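Side-chain contact in predicted flavin-nucleotide-binding protein from COG3576 family structurally related to pyridoxine 5'-phosphate oxidase (Lactobacillus delbrueckii subsp. bulgaricus, PDB 2HTD), which is a putative pyridoxamine 5'-phosphate oxidase that probably binds a flavin nucleotide: residues T29-Q32 against V33-K37. Sequence-based numbering, arbitrary orientation.
Sequences TEEQ and VNLFK
The carboxylate of Glu30 and the side-chain amide of Asn34 are turned steeply to each other, their planes 78° apart. Glu30 OE2 stands 3.7 Å from Asn34 ND2, and the two groups are joined through a water. That water donates to Glu30 OE2 at 2.5 Å and to Asn34 OD1 at 2.8 Å. It accepts from Lys37 NZ, so one water ties together three side chains on successive turns of one helix face and links the opposite charges of Glu30 and Lys37. Glu30 reaches it because its chain bends at chi2 (65°). The Phe36 ring meets Gln32 O obliquely, with CD2 3.4 Å from that oxygen. Glu31 runs alongside Leu35, and its OE2 lies 3.6 Å from Leu35 CD1. At the first turn, Gln32 N donates to Thr29 OG1 at 3.2 Å. In return, Thr29 N donates to Gln32 OE1 at 3.0 Å, from above the amide plane. Val33 N closes the turn on Thr29 O. Leu35 and Phe36 pack on strands 88-94 and 99-110, and Val33 on Val62. The reciprocal Thr29-Gln32 pair is a capping box, with Thr29 as N-cap of helix 30-38, which packs against the antiparallel sheet.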
loop_
_atom_site.group_PDB
_atom_site.type_symbol
_atom_site.label_atom_id
_atom_site.label_comp_id
_atom_site.label_asym_id
_atom_site.label_seq_id
_atom_site.Cartn_x
_atom_site.Cartn_y
_atom_site.Cartn_z
ATOM N N THR B 29 -17.809 7.980 -4.326
ATOM C CA THR B 29 -19.223 7.574 -4.396
ATOM C C THR B 29 -19.583 6.909 -3.066
ATOM O O THR B 29 -18.678 6.559 -2.267
ATOM C CB THR B 29 -19.448 6.549 -5.506
ATOM O OG1 THR B 29 -18.655 5.384 -5.238
ATOM C CG2 THR B 29 -19.054 7.156 -6.879
ATOM N N GLU B 30 -20.871 6.649 -2.873
ATOM C CA GLU B 30 -21.293 5.974 -1.644
ATOM C C GLU B 30 -20.677 4.593 -1.538
ATOM O O GLU B 30 -20.242 4.204 -0.466
ATOM C CB GLU B 30 -22.812 5.889 -1.537
ATOM C CG GLU B 30 -23.281 5.271 -0.174
ATOM C CD GLU B 30 -22.949 6.119 1.087
ATOM O OE1 GLU B 30 -22.333 7.209 0.978
ATOM O OE2 GLU B 30 -23.316 5.689 2.210
ATOM N N GLU B 31 -20.576 3.861 -2.650
ATOM C CA GLU B 31 -19.983 2.531 -2.596
ATOM C C GLU B 31 -18.559 2.651 -2.157
ATOM O O GLU B 31 -17.996 1.772 -1.433
ATOM C CB GLU B 31 -20.069 1.853 -3.977
ATOM C CG GLU B 31 -19.376 0.506 -4.116
ATOM C CD GLU B 31 -18.057 0.538 -4.869
ATOM O OE1 GLU B 31 -17.699 1.580 -5.458
ATOM O OE2 GLU B 31 -17.376 -0.519 -4.941
ATOM N N GLN B 32 -17.861 3.691 -2.624
ATOM C CA GLN B 32 -16.435 3.845 -2.249
ATOM C C GLN B 32 -16.241 4.293 -0.789
ATOM O O GLN B 32 -15.325 3.850 -0.096
ATOM C CB GLN B 32 -15.764 4.840 -3.198
ATOM C CG GLN B 32 -15.614 4.244 -4.595
ATOM C CD GLN B 32 -15.335 5.241 -5.662
ATOM O OE1 GLN B 32 -15.475 6.452 -5.463
ATOM N NE2 GLN B 32 -14.982 4.731 -6.846
ATOM N N VAL B 33 -17.128 5.181 -0.353
ATOM C CA VAL B 33 -17.174 5.537 1.055
ATOM C C VAL B 33 -17.343 4.290 1.915
ATOM O O VAL B 33 -16.643 4.086 2.912
ATOM C CB VAL B 33 -18.341 6.513 1.329
ATOM C CG1 VAL B 33 -18.593 6.582 2.849
ATOM C CG2 VAL B 33 -18.069 7.911 0.751
ATOM N N ASN B 34 -18.253 3.414 1.534
ATOM C CA ASN B 34 -18.435 2.183 2.320
ATOM C C ASN B 34 -17.276 1.228 2.238
ATOM O O ASN B 34 -16.960 0.554 3.217
ATOM C CB ASN B 34 -19.734 1.517 1.926
ATOM C CG ASN B 34 -20.922 2.264 2.466
ATOM O OD1 ASN B 34 -20.834 2.894 3.527
ATOM N ND2 ASN B 34 -22.051 2.189 1.763
ATOM N N LEU B 35 -16.561 1.204 1.120
ATOM C CA LEU B 35 -15.295 0.453 1.118
ATOM C C LEU B 35 -14.300 0.911 2.194
ATOM O O LEU B 35 -13.718 0.081 2.893
ATOM C CB LEU B 35 -14.599 0.503 -0.247
ATOM C CG LEU B 35 -15.120 -0.471 -1.310
ATOM C CD1 LEU B 35 -14.604 -0.097 -2.704
ATOM C CD2 LEU B 35 -14.691 -1.898 -0.979
ATOM N N PHE B 36 -14.115 2.239 2.277
ATOM C CA PHE B 36 -13.250 2.835 3.274
ATOM C C PHE B 36 -13.730 2.607 4.684
ATOM O O PHE B 36 -12.918 2.342 5.561
ATOM C CB PHE B 36 -12.991 4.340 3.047
ATOM C CG PHE B 36 -11.934 4.620 2.023
ATOM C CD1 PHE B 36 -10.595 4.405 2.296
ATOM C CD2 PHE B 36 -12.300 5.047 0.763
ATOM C CE1 PHE B 36 -9.636 4.645 1.324
ATOM C CE2 PHE B 36 -11.343 5.280 -0.202
ATOM C CZ PHE B 36 -10.009 5.085 0.084
ATOM N N LYS B 37 -15.028 2.659 4.884
ATOM C CA LYS B 37 -15.591 2.438 6.213
ATOM C C LYS B 37 -15.457 1.001 6.710
ATOM O O LYS B 37 -15.259 0.794 7.909
ATOM C CB LYS B 37 -17.060 2.850 6.244
ATOM C CG LYS B 37 -17.253 4.317 6.250
ATOM C CD LYS B 37 -18.753 4.646 6.426
ATOM C CE LYS B 37 -18.991 6.132 6.416
ATOM N NZ LYS B 37 -20.448 6.469 6.415
HETATM O O HOH W 1 -21.827 5.420 4.246
#